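Centrosomal protein of 104 kDa (Homo sapiens, PDB 5LPH) is required for ciliogenesis and for the structural integrity of the ciliary tip, and carries a tubulin-binding TOG domain. Local coordinates at residues C137-I142 with P180-Q185; M197-L202 with M223-S228. One frame throughout, in Å; residues are numbered along the deposited sequence.

Contact 1: C137-I142 with P180-Q185; sequences CVERTI and PSYLVQ
Tyr182 of helix 178-183 and Ile142 of helix 131-147 meet inside the HEAT-repeat array of the Cep104 TOG domain, a worked example of how one long aromatic side chain reaches between two packed helices. The nearest CA atoms, those of Ile142 and Tyr182, are 8.2 Å apart. From its CB the tyrosine turns CG away from its own carbonyl carbon and beside the backbone N (chi1 -69°), and this aims the ring at helix 131-147. Tyr182 CG comes within 4.1 Å of Ile142 CG2, the branch left facing the ring because Ile142 CG1 lies anti to the backbone N (chi1 -175°). The methyl arrives obliquely along the CD2-CE2 side; its modelled approach there is too short to trust, so only its general placement beside the ring can be read. At the tip, Tyr182 OH crosses the Glu139 side chain at about a right angle, 3.9 Å from Glu139 CG, with the carboxylate plane turned 81° from the ring. A leucine in place of Tyr182 would probably leave the Ile142 methyl without its aromatic cover and a water without its hydroxyl partner. That water lies 2.8 Å from Tyr182 OH and donates a weak bond to Glu139 O.

Contact 2: M197-L202 with M223-S228; sequences MSQMGL and MKFSVS
Phe225 of helix 219-229 reaches across to two consecutive residues of helix 193-210, Gln199 and Met200, and its far end lies between their side chains. In this alpha-solenoid pair, Phe225 makes both of the contacts between 197-202 and 223-228; the nearest CA atoms, those of Met200 and Ser226, are 9.1 Å apart. Phe225 spans this distance because its CG stands anti to the backbone N (chi1 175°).

The apolar part of the contact belongs to Met200, modelled as selenomethionine. Its CG comes up to the edge of the phenylalanine ring, near the ring plane, with Met200 CG 4.1 Å from Phe225 CE2.

The second interaction sets an amide against an aromatic ring. Gln199, extended beyond CG, brings NE2 to 3.5 Å from Phe225 CE1 and 3.9 Å from Phe225 CZ. Amide and ring planes differ by only 22°, yet the nitrogen approaches obliquely, and the contact is one of van der Waals packing. The polar demand of NE2 is met elsewhere, by the backbone carbonyls of Gln185 and Leu183. With two acceptors on the nitrogen, the rotation of the amide is probably fixed, so that the ring packs against a group already held in place.

Leu187, in the loop between helices 178-183 and 193-210, touches both Gln199 and Phe225. Around this buried core, helix 154-169 meets Ser198 and Leu202 of helix 193-210, while helix 235-252 bridges the pair, receiving Met197 from helix 193-210 and Ser226 from helix 219-229.

In the fold
Followed from the N terminus, the chain first runs through helix 131-147, then through helices 154-169 and 171-174 before helix 178-183 returns to close contact 1 across 37 intervening residues. Contact 2 opens only afterwards: helix 193-210 comes next, and a shorter excursion of 20 residues brings helix 219-229 against it. The two closures are therefore in series, neither nested nor crossed. Their centres lie about 14 Å apart, yet they touch directly, because segment 180-185 ends against Phe225 as well as Gln199, with Val184 O 3.5 Å from Phe225 CD1. Contact 1 ties helix 131-147 to 178-183, contact 2 ties 193-210 to 219-229, and the touch at Gln185 and Gln199 joins the two pairs.

Contact 1: C137-I142 with P180-Q185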
loop_
_atom_site.group_PDB
_atom_site.type_symbol
_atom_site.label_atom_id
_atom_site.label_comp_id
_atom_site.label_asym_id
_atom_site.label_seq_id
_atom_site.Cartn_x
_atom_site.Cartn_y
_atom_site.Cartn_z
ATOM N N CYS A 137 -9.084 -7.543 1.489
ATOM C CA CYS A 137 -8.601 -6.531 2.437
ATOM C C CYS A 137 -7.433 -5.735 1.873
ATOM O O CYS A 137 -7.417 -4.503 1.921
ATOM C CB CYS A 137 -8.162 -7.177 3.749
ATOM S SG CYS A 137 -9.504 -7.951 4.668
ATOM N N VAL A 138 -6.471 -6.460 1.314
ATOM C CA VAL A 138 -5.264 -5.858 0.770
ATOM C C VAL A 138 -5.564 -4.991 -0.460
ATOM O O VAL A 138 -5.121 -3.841 -0.522
ATOM C CB VAL A 138 -4.207 -6.946 0.465
ATOM C CG1 VAL A 138 -3.040 -6.381 -0.325
ATOM C CG2 VAL A 138 -3.707 -7.558 1.765
ATOM N N GLU A 139 -6.319 -5.529 -1.418
ATOM C CA GLU A 139 -6.604 -4.818 -2.681
ATOM C C GLU A 139 -7.425 -3.540 -2.502
ATOM O O GLU A 139 -7.240 -2.579 -3.242
ATOM C CB GLU A 139 -7.306 -5.743 -3.691
ATOM C CG GLU A 139 -6.434 -6.886 -4.199
ATOM C CD GLU A 139 -7.215 -7.999 -4.897
ATOM O OE1 GLU A 139 -8.342 -8.311 -4.455
ATOM O OE2 GLU A 139 -6.694 -8.588 -5.876
ATOM N N ARG A 140 -8.339 -3.540 -1.536
ATOM C CA ARG A 140 -9.183 -2.369 -1.270
ATOM C C ARG A 140 -8.511 -1.275 -0.444
ATOM O O ARG A 140 -8.973 -0.137 -0.492
ATOM C CB ARG A 140 -10.483 -2.791 -0.574
ATOM C CG ARG A 140 -11.378 -3.728 -1.378
ATOM C CD ARG A 140 -11.821 -3.124 -2.699
ATOM N NE ARG A 140 -12.665 -1.942 -2.529
ATOM C CZ ARG A 140 -12.935 -1.044 -3.482
ATOM N NH1 ARG A 140 -12.410 -1.144 -4.703
ATOM N NH2 ARG A 140 -13.738 -0.023 -3.208
ATOM N N THR A 141 -7.451 -1.606 0.302
ATOM C CA THR A 141 -6.808 -0.659 1.226
ATOM C C THR A 141 -5.423 -0.178 0.810
ATOM O O THR A 141 -5.111 0.995 1.020
ATOM C CB THR A 141 -6.706 -1.233 2.649
ATOM O OG1 THR A 141 -5.919 -2.428 2.642
ATOM C CG2 THR A 141 -8.089 -1.529 3.199
ATOM N N ILE A 142 -4.592 -1.052 0.235
ATOM C CA ILE A 142 -3.196 -0.676 -0.056
ATOM C C ILE A 142 -3.062 0.508 -1.031
ATOM O O ILE A 142 -2.251 1.398 -0.777
ATOM C CB ILE A 142 -2.281 -1.887 -0.471
ATOM C CG1 ILE A 142 -0.813 -1.479 -0.655
ATOM C CG2 ILE A 142 -2.626 -2.502 -1.817
ATOM C CD1 ILE A 142 -0.163 -0.876 0.553
ATOM N N PRO A 180 4.047 -6.091 -3.720
ATOM C CA PRO A 180 5.115 -5.776 -4.674
ATOM C C PRO A 180 4.627 -5.277 -6.034
ATOM O O PRO A 180 5.256 -4.404 -6.623
ATOM C CB PRO A 180 5.856 -7.105 -4.800
ATOM C CG PRO A 180 5.745 -7.680 -3.430
ATOM C CD PRO A 180 4.348 -7.336 -2.985
ATOM N N SER A 181 3.505 -5.806 -6.508
ATOM C CA SER A 181 2.926 -5.388 -7.783
ATOM C C SER A 181 2.445 -3.933 -7.817
ATOM O O SER A 181 2.458 -3.315 -8.877
ATOM C CB SER A 181 1.788 -6.332 -8.173
ATOM O OG SER A 181 1.156 -5.897 -9.359
ATOM N N TYR A 182 2.009 -3.398 -6.678
ATOM C CA TYR A 182 1.675 -1.969 -6.569
ATOM C C TYR A 182 2.915 -1.090 -6.560
ATOM O O TYR A 182 2.888 0.015 -7.101
ATOM C CB TYR A 182 0.848 -1.671 -5.313
ATOM C CG TYR A 182 -0.535 -2.239 -5.388
ATOM C CD1 TYR A 182 -1.464 -1.741 -6.302
ATOM C CD2 TYR A 182 -0.921 -3.292 -4.565
ATOM C CE1 TYR A 182 -2.740 -2.273 -6.383
ATOM C CE2 TYR A 182 -2.190 -3.831 -4.648
ATOM C CZ TYR A 182 -3.094 -3.317 -5.550
ATOM O OH TYR A 182 -4.348 -3.858 -5.593
ATOM N N LEU A 183 3.990 -1.578 -5.944
ATOM C CA LEU A 183 5.219 -0.799 -5.786
ATOM C C LEU A 183 6.051 -0.669 -7.061
ATOM O O LEU A 183 6.879 0.236 -7.152
ATOM C CB LEU A 183 6.079 -1.381 -4.660
ATOM C CG LEU A 183 5.427 -1.421 -3.274
ATOM C CD1 LEU A 183 6.300 -2.181 -2.294
ATOM C CD2 LEU A 183 5.148 -0.015 -2.760
ATOM N N VAL A 184 5.832 -1.560 -8.033
ATOM C CA VAL A 184 6.517 -1.484 -9.343
ATOM C C VAL A 184 5.670 -0.829 -10.449
ATOM O O VAL A 184 6.088 -0.802 -11.602
ATOM C CB VAL A 184 7.046 -2.868 -9.823
ATOM C CG1 VAL A 184 7.997 -3.459 -8.792
ATOM C CG2 VAL A 184 5.922 -3.851 -10.148
ATOM N N GLN A 185 4.495 -0.302 -10.103
ATOM C CA GLN A 185 3.648 0.393 -11.068
ATOM C C GLN A 185 4.331 1.714 -11.408
ATOM O O GLN A 185 4.813 2.401 -10.504
ATOM C CB GLN A 185 2.235 0.646 -10.500
ATOM C CG GLN A 185 1.188 0.916 -11.569
ATOM C CD GLN A 185 -0.205 1.116 -11.012
ATOM O OE1 GLN A 185 -0.579 0.517 -10.000
ATOM N NE2 GLN A 185 -0.992 1.949 -11.688
HETATM O O HOH W 1 -6.172 -1.971 -6.490
#

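Contact 2: M197-L202 with M223-S228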
loop_
_atom_site.group_PDB
_atom_site.type_symbol
_atom_site.label_atom_id
_atom_site.label_comp_id
_atom_site.label_asym_id
_atom_site.label_seq_id
_atom_site.Cartn_x
_atom_site.Cartn_y
_atom_site.Cartn_z
HETATM N N MSE A 197 9.002 9.555 -4.071
HETATM C CA MSE A 197 10.103 9.203 -3.131
HETATM C C MSE A 197 9.676 8.106 -2.190
HETATM O O MSE A 197 10.464 7.202 -1.912
HETATM C CB MSE A 197 10.691 10.408 -2.359
HETATM C CG MSE A 197 12.234 10.503 -2.324
HETATM SE SE MSE A 197 13.035 10.390 -4.127
HETATM C CE MSE A 197 12.263 12.114 -4.691
ATOM N N SER A 198 8.424 8.149 -1.723
ATOM C CA SER A 198 7.896 7.115 -0.826
ATOM C C SER A 198 7.780 5.754 -1.511
ATOM O O SER A 198 8.137 4.741 -0.922
ATOM C CB SER A 198 6.534 7.515 -0.249
ATOM O OG SER A 198 6.652 8.590 0.677
ATOM N N GLN A 199 7.278 5.737 -2.743
ATOM C CA GLN A 199 7.153 4.493 -3.507
ATOM C C GLN A 199 8.524 3.844 -3.750
ATOM O O GLN A 199 8.686 2.636 -3.604
ATOM C CB GLN A 199 6.439 4.740 -4.839
ATOM C CG GLN A 199 6.137 3.458 -5.604
ATOM C CD GLN A 199 5.241 3.652 -6.817
ATOM O OE1 GLN A 199 4.492 4.622 -6.913
ATOM N NE2 GLN A 199 5.310 2.711 -7.749
HETATM N N MSE A 200 9.497 4.667 -4.115
HETATM C CA MSE A 200 10.869 4.206 -4.337
HETATM C C MSE A 200 11.532 3.695 -3.092
HETATM O O MSE A 200 12.228 2.681 -3.133
HETATM C CB MSE A 200 11.664 5.357 -4.928
HETATM C CG MSE A 200 11.440 5.342 -6.402
HETATM SE SE MSE A 200 12.234 6.949 -7.169
HETATM C CE MSE A 200 13.172 5.919 -8.583
ATOM N N GLY A 201 11.329 4.399 -1.981
ATOM C CA GLY A 201 11.803 3.953 -0.675
ATOM C C GLY A 201 11.239 2.603 -0.272
ATOM O O GLY A 201 11.975 1.737 0.191
ATOM N N LEU A 202 9.930 2.434 -0.447
ATOM C CA LEU A 202 9.261 1.159 -0.158
ATOM C C LEU A 202 9.737 0.028 -1.066
ATOM O O LEU A 202 9.923 -1.096 -0.601
ATOM C CB LEU A 202 7.741 1.290 -0.286
ATOM C CG LEU A 202 7.034 1.961 0.888
ATOM C CD1 LEU A 202 5.639 2.425 0.484
ATOM C CD2 LEU A 202 6.963 1.015 2.074
HETATM N N MSE A 223 13.176 -3.641 -13.151
HETATM C CA MSE A 223 13.992 -2.891 -14.132
HETATM C C MSE A 223 13.131 -2.044 -15.025
HETATM O O MSE A 223 13.480 -0.902 -15.326
HETATM C CB MSE A 223 14.832 -3.849 -14.986
HETATM C CG MSE A 223 15.928 -4.556 -14.184
HETATM SE SE MSE A 223 17.278 -3.314 -13.456
HETATM C CE MSE A 223 17.553 -2.157 -15.028
ATOM N N LYS A 224 12.005 -2.606 -15.465
ATOM C CA LYS A 224 10.976 -1.873 -16.220
ATOM C C LYS A 224 10.589 -0.585 -15.483
ATOM O O LYS A 224 10.545 0.476 -16.092
ATOM C CB LYS A 224 9.761 -2.792 -16.437
ATOM C CG LYS A 224 8.492 -2.252 -17.100
ATOM C CD LYS A 224 8.605 -1.094 -18.060
ATOM C CE LYS A 224 7.293 -0.862 -18.804
ATOM N NZ LYS A 224 7.205 0.514 -19.365
ATOM N N PHE A 225 10.345 -0.691 -14.175
ATOM C CA PHE A 225 10.034 0.474 -13.318
ATOM C C PHE A 225 11.195 1.466 -13.203
ATOM O O PHE A 225 11.016 2.677 -13.390
ATOM C CB PHE A 225 9.613 -0.002 -11.906
ATOM C CG PHE A 225 9.397 1.115 -10.911
ATOM C CD1 PHE A 225 8.219 1.849 -10.922
ATOM C CD2 PHE A 225 10.369 1.430 -9.955
ATOM C CE1 PHE A 225 8.018 2.881 -10.011
ATOM C CE2 PHE A 225 10.171 2.459 -9.045
ATOM C CZ PHE A 225 8.993 3.184 -9.070
ATOM N N SER A 226 12.379 0.945 -12.893
ATOM C CA SER A 226 13.550 1.796 -12.654
ATOM C C SER A 226 13.984 2.581 -13.892
ATOM O O SER A 226 14.256 3.785 -13.805
ATOM C CB SER A 226 14.715 0.951 -12.149
ATOM O OG SER A 226 14.393 0.340 -10.911
ATOM N N VAL A 227 14.038 1.898 -15.039
ATOM C CA VAL A 227 14.411 2.532 -16.318
ATOM C C VAL A 227 13.388 3.610 -16.714
ATOM O O VAL A 227 13.765 4.665 -17.217
ATOM C CB VAL A 227 14.615 1.482 -17.453
ATOM C CG1 VAL A 227 14.779 2.145 -18.822
ATOM C CG2 VAL A 227 15.825 0.598 -17.161
ATOM N N SER A 228 12.104 3.342 -16.489
ATOM C CA SER A 228 11.050 4.339 -16.719
ATOM C C SER A 228 11.210 5.587 -15.832
ATOM O O SER A 228 10.973 6.708 -16.279
ATOM C CB SER A 228 9.674 3.715 -16.486
ATOM O OG SER A 228 8.647 4.631 -16.834
#